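Local coordinates for GDSL-esterase (Pseudoalteromonas sp., PDB 3HP4), which hydrolyses esters, possibly including lysophospholipids, as a GDSL (SGNH) family serine esterase from a psychrotrophic bacterium, at residues M141-L154 with P162-M174. Sequence-based numbering, arbitrary orientation.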
loop_
_atom_site.group_PDB
_atom_site.type_symbol
_atom_site.label_atom_id
_atom_site.label_comp_id
_atom_site.label_asym_id
_atom_site.label_seq_id
_atom_site.Cartn_x
_atom_site.Cartn_y
_atom_site.Cartn_z
ATOM N N MET A 141 7.214 1.063 -5.099
ATOM C CA MET A 141 6.924 2.392 -4.599
ATOM C C MET A 141 7.627 2.643 -3.273
ATOM O O MET A 141 7.659 1.738 -2.403
ATOM C CB MET A 141 5.429 2.474 -4.392
ATOM C CG MET A 141 4.701 2.627 -5.657
ATOM S SD MET A 141 3.101 3.511 -5.326
ATOM C CE MET A 141 2.642 3.703 -7.068
ATOM N N ASN A 142 8.118 3.839 -3.039
ATOM C CA ASN A 142 8.684 4.220 -1.752
ATOM C C ASN A 142 7.630 4.152 -0.611
ATOM O O ASN A 142 6.472 4.473 -0.843
ATOM C CB ASN A 142 9.217 5.690 -1.842
ATOM C CG ASN A 142 10.130 6.047 -0.724
ATOM O OD1 ASN A 142 11.060 5.413 -0.429
ATOM N ND2 ASN A 142 9.773 7.191 -0.085
ATOM N N PHE A 143 8.078 3.733 0.559
ATOM C CA PHE A 143 7.130 3.646 1.734
ATOM C C PHE A 143 6.806 5.061 2.204
ATOM O O PHE A 143 7.689 5.786 2.664
ATOM C CB PHE A 143 7.818 2.881 2.809
ATOM C CG PHE A 143 6.937 2.480 4.000
ATOM C CD1 PHE A 143 5.606 2.200 3.816
ATOM C CD2 PHE A 143 7.495 2.325 5.253
ATOM C CE1 PHE A 143 4.820 1.781 4.910
ATOM C CE2 PHE A 143 6.682 1.885 6.327
ATOM C CZ PHE A 143 5.370 1.633 6.104
ATOM N N PHE A 144 5.532 5.429 2.187
ATOM C CA PHE A 144 5.169 6.790 2.577
ATOM C C PHE A 144 5.329 7.076 4.034
ATOM O O PHE A 144 5.331 8.249 4.414
ATOM C CB PHE A 144 3.738 7.160 2.091
ATOM C CG PHE A 144 2.607 6.283 2.608
ATOM C CD1 PHE A 144 2.222 6.312 3.946
ATOM C CD2 PHE A 144 1.896 5.491 1.712
ATOM C CE1 PHE A 144 1.136 5.517 4.358
ATOM C CE2 PHE A 144 0.803 4.710 2.148
ATOM C CZ PHE A 144 0.434 4.743 3.475
ATOM N N MET A 145 5.517 6.060 4.891
ATOM C CA MET A 145 5.692 6.296 6.322
ATOM C C MET A 145 7.079 6.741 6.719
ATOM O O MET A 145 7.285 7.167 7.838
ATOM C CB MET A 145 5.326 5.057 7.120
ATOM C CG MET A 145 3.811 4.787 7.103
ATOM S SD MET A 145 2.784 6.128 7.818
ATOM C CE MET A 145 3.356 6.198 9.534
ATOM N N LEU A 146 8.068 6.569 5.836
ATOM C CA LEU A 146 9.439 6.873 6.250
ATOM C C LEU A 146 9.657 8.282 6.765
ATOM O O LEU A 146 10.394 8.504 7.698
ATOM C CB LEU A 146 10.402 6.590 5.085
ATOM C CG LEU A 146 10.564 5.083 4.783
ATOM C CD1 LEU A 146 11.246 4.908 3.378
ATOM C CD2 LEU A 146 11.297 4.370 5.844
ATOM N N ASP A 147 9.005 9.230 6.119
ATOM C CA ASP A 147 9.126 10.646 6.466
ATOM C C ASP A 147 8.039 11.104 7.412
ATOM O O ASP A 147 7.920 12.327 7.665
ATOM C CB ASP A 147 9.046 11.503 5.194
ATOM C CG ASP A 147 10.214 11.281 4.274
ATOM O OD1 ASP A 147 11.171 10.590 4.673
ATOM O OD2 ASP A 147 10.161 11.781 3.130
ATOM N N ILE A 148 7.211 10.180 7.918
ATOM C CA ILE A 148 6.083 10.505 8.783
ATOM C C ILE A 148 6.347 9.968 10.184
ATOM O O ILE A 148 6.175 10.723 11.194
ATOM C CB ILE A 148 4.789 9.829 8.246
ATOM C CG1 ILE A 148 4.438 10.330 6.835
ATOM C CG2 ILE A 148 3.613 10.081 9.226
ATOM C CD1 ILE A 148 4.021 11.768 6.777
ATOM N N ALA A 149 6.796 8.713 10.299
ATOM C CA ALA A 149 6.816 8.004 11.597
ATOM C C ALA A 149 7.726 8.585 12.662
ATOM O O ALA A 149 7.435 8.403 13.845
ATOM C CB ALA A 149 7.118 6.526 11.419
ATOM N N GLY A 150 8.752 9.340 12.264
ATOM C CA GLY A 150 9.660 9.998 13.247
ATOM C C GLY A 150 9.186 11.356 13.760
ATOM O O GLY A 150 9.872 11.973 14.579
ATOM N N LYS A 151 8.037 11.819 13.287
ATOM C CA LYS A 151 7.446 13.110 13.665
ATOM C C LYS A 151 6.284 12.884 14.612
ATOM O O LYS A 151 5.205 12.448 14.201
ATOM C CB LYS A 151 7.010 13.883 12.424
ATOM C CG LYS A 151 8.170 14.504 11.617
ATOM C CD LYS A 151 8.796 13.662 10.617
ATOM C CE LYS A 151 9.444 14.595 9.596
ATOM N NZ LYS A 151 10.172 13.830 8.594
ATOM N N SER A 152 6.485 13.170 15.901
ATOM C CA SER A 152 5.454 12.764 16.852
ATOM C C SER A 152 4.093 13.492 16.636
ATOM O O SER A 152 3.027 12.943 16.940
ATOM C CB SER A 152 5.934 12.964 18.293
ATOM O OG SER A 152 6.036 14.341 18.534
ATOM N N ASP A 153 4.136 14.708 16.088
ATOM C CA ASP A 153 2.911 15.473 15.815
ATOM C C ASP A 153 2.125 14.868 14.645
ATOM O O ASP A 153 1.034 15.330 14.351
ATOM C CB ASP A 153 3.220 16.954 15.517
ATOM C CG ASP A 153 4.119 17.127 14.306
ATOM O OD1 ASP A 153 5.235 16.546 14.306
ATOM O OD2 ASP A 153 3.726 17.837 13.342
ATOM N N LEU A 154 2.679 13.861 13.946
ATOM C CA LEU A 154 2.018 13.251 12.785
ATOM C C LEU A 154 1.537 11.844 13.136
ATOM O O LEU A 154 0.999 11.159 12.259
ATOM C CB LEU A 154 2.987 13.163 11.615
ATOM C CG LEU A 154 3.545 14.497 11.164
ATOM C CD1 LEU A 154 4.428 14.188 9.943
ATOM C CD2 LEU A 154 2.423 15.489 10.828
ATOM N N PRO A 162 -0.513 6.763 11.590
ATOM C CA PRO A 162 -0.483 8.202 11.373
ATOM C C PRO A 162 -1.795 8.865 11.744
ATOM O O PRO A 162 -2.877 8.247 11.693
ATOM C CB PRO A 162 -0.243 8.348 9.857
ATOM C CG PRO A 162 -0.577 6.995 9.288
ATOM C CD PRO A 162 -0.397 5.998 10.335
ATOM N N ASN A 163 -1.737 10.138 12.126
ATOM C CA ASN A 163 -2.933 10.863 12.559
ATOM C C ASN A 163 -3.504 11.727 11.439
ATOM O O ASN A 163 -3.081 11.589 10.275
ATOM C CB ASN A 163 -2.620 11.695 13.824
ATOM C CG ASN A 163 -1.628 12.830 13.563
ATOM O OD1 ASN A 163 -1.337 13.174 12.442
ATOM N ND2 ASN A 163 -1.083 13.400 14.645
ATOM N N LYS A 164 -4.473 12.577 11.760
ATOM C CA LYS A 164 -5.115 13.387 10.736
ATOM C C LYS A 164 -4.130 14.345 10.075
ATOM O O LYS A 164 -4.155 14.530 8.856
ATOM C CB LYS A 164 -6.335 14.111 11.326
ATOM C CG LYS A 164 -6.839 15.256 10.489
ATOM C CD LYS A 164 -7.955 16.026 11.235
ATOM C CE LYS A 164 -8.650 16.945 10.264
ATOM N NZ LYS A 164 -9.669 17.795 10.932
ATOM N N LYS A 165 -3.205 14.897 10.853
ATOM C CA LYS A 165 -2.236 15.844 10.313
ATOM C C LYS A 165 -1.305 15.187 9.294
ATOM O O LYS A 165 -0.797 15.823 8.361
ATOM C CB LYS A 165 -1.438 16.433 11.477
ATOM C CG LYS A 165 -0.582 17.621 11.090
ATOM C CD LYS A 165 0.160 18.223 12.292
ATOM C CE LYS A 165 1.173 19.259 11.824
ATOM N NZ LYS A 165 1.800 19.946 12.983
ATOM N N ALA A 166 -1.056 13.900 9.467
ATOM C CA ALA A 166 -0.200 13.181 8.509
ATOM C C ALA A 166 -0.849 13.025 7.122
ATOM O O ALA A 166 -0.118 12.859 6.144
ATOM C CB ALA A 166 0.116 11.828 9.043
ATOM N N GLN A 167 -2.175 13.050 7.056
ATOM C CA GLN A 167 -2.834 12.636 5.806
ATOM C C GLN A 167 -2.542 13.527 4.593
ATOM O O GLN A 167 -2.292 12.997 3.532
ATOM C CB GLN A 167 -4.332 12.376 6.018
ATOM C CG GLN A 167 -4.622 11.431 7.202
ATOM C CD GLN A 167 -4.111 10.061 6.968
ATOM O OE1 GLN A 167 -4.352 9.473 5.899
ATOM N NE2 GLN A 167 -3.372 9.510 7.950
ATOM N N PRO A 168 -2.554 14.861 4.735
ATOM C CA PRO A 168 -2.183 15.689 3.554
ATOM C C PRO A 168 -0.747 15.438 3.093
ATOM O O PRO A 168 -0.448 15.498 1.901
ATOM C CB PRO A 168 -2.360 17.145 4.032
ATOM C CG PRO A 168 -3.264 17.026 5.191
ATOM C CD PRO A 168 -3.070 15.691 5.849
ATOM N N LEU A 169 0.146 15.139 4.050
ATOM C CA LEU A 169 1.521 14.844 3.685
ATOM C C LEU A 169 1.618 13.540 2.906
ATOM O O LEU A 169 2.308 13.433 1.901
ATOM C CB LEU A 169 2.412 14.817 4.949
ATOM C CG LEU A 169 2.510 16.188 5.630
ATOM C CD1 LEU A 169 3.057 15.972 7.028
ATOM C CD2 LEU A 169 3.471 17.052 4.820
ATOM N N ILE A 170 0.929 12.516 3.384
ATOM C CA ILE A 170 0.912 11.237 2.678
ATOM C C ILE A 170 0.236 11.417 1.289
ATOM O O ILE A 170 0.740 10.872 0.305
ATOM C CB ILE A 170 0.187 10.163 3.470
ATOM C CG1 ILE A 170 0.962 9.882 4.784
ATOM C CG2 ILE A 170 0.055 8.862 2.660
ATOM C CD1 ILE A 170 0.170 9.040 5.762
ATOM N N ARG A 171 -0.846 12.212 1.203
ATOM C CA ARG A 171 -1.501 12.485 -0.070
ATOM C C ARG A 171 -0.458 13.001 -1.035
ATOM O O ARG A 171 -0.418 12.538 -2.190
ATOM C CB ARG A 171 -2.542 13.570 0.152
ATOM C CG ARG A 171 -3.109 14.135 -1.177
ATOM C CD ARG A 171 -3.827 15.494 -0.954
ATOM N NE ARG A 171 -2.837 16.492 -0.551
ATOM C CZ ARG A 171 -3.093 17.547 0.200
ATOM N NH1 ARG A 171 -4.317 17.772 0.650
ATOM N NH2 ARG A 171 -2.064 18.308 0.561
ATOM N N ASP A 172 0.376 13.944 -0.614
ATOM C CA ASP A 172 1.297 14.532 -1.575
ATOM C C ASP A 172 2.401 13.557 -1.982
ATOM O O ASP A 172 2.823 13.503 -3.152
ATOM C CB ASP A 172 1.855 15.831 -1.058
ATOM C CG ASP A 172 0.773 16.918 -1.002
ATOM O OD1 ASP A 172 -0.217 16.816 -1.748
ATOM O OD2 ASP A 172 0.914 17.875 -0.212
ATOM N N GLU A 173 2.874 12.692 -1.067
ATOM C CA GLU A 173 3.843 11.670 -1.459
ATOM C C GLU A 173 3.242 10.645 -2.410
ATOM O O GLU A 173 3.898 10.096 -3.291
ATOM C CB GLU A 173 4.421 10.931 -0.229
ATOM C CG GLU A 173 5.255 11.791 0.666
ATOM C CD GLU A 173 5.835 11.029 1.840
ATOM O OE1 GLU A 173 6.401 9.906 1.608
ATOM O OE2 GLU A 173 5.715 11.596 2.977
ATOM N N MET A 174 1.964 10.341 -2.201
ATOM C CA MET A 174 1.320 9.379 -3.070
ATOM C C MET A 174 0.969 9.976 -4.431
ATOM O O MET A 174 1.053 9.276 -5.437
ATOM C CB MET A 174 0.117 8.736 -2.382
ATOM C CG MET A 174 0.533 7.789 -1.241
ATOM S SD MET A 174 1.746 6.556 -1.790
ATOM C CE MET A 174 0.681 5.646 -2.841
HETATM O O HOH W 1 7.332 8.745 -0.588
HETATM O O HOH W 2 8.375 8.538 3.110
#
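N163 is gripped at both ends of its amide: ND2 donates to D153 O at 2.9 Å, nearly straight at 172°, while OD1 accepts from A166 N and caps helix 166-183. D153 O lies in the N163 amide plane, whereas ND2 sits above the D153 carbonyl plane. N163 CG stands between backbone N and carbonyl carbon (chi1 66°), which turns the amide back over the 3-10 turn 152-154. N163 N adds a 2.9 Å bond to L154 O. Alongside, the extended chain of K165 runs past L154 CD2 to place NZ 2.9 Å from D153 OD2, a salt bridge on the anti lone pair. Further along the helix the contact turns apolar: L154 CD1 meets L169 CD1, and I148 lays CG2 against A166 CB and CD1 against L169 CB. I170 CG2 sits over one face of the F144 ring, 3.7 Å from its centroid, a CH-pi contact; M174 SD approaches this ring obliquely (Met-aromatic) and W24 edge-to-face. In the conformer given, E173 OE1 accepts hydrogen bonds from two waters, one held by N142 ND2, the other by F143 O and D147 N. Bonded at ND2 and OD1, the N163 amide is fixed in rotation and ties the helix start to 152-154.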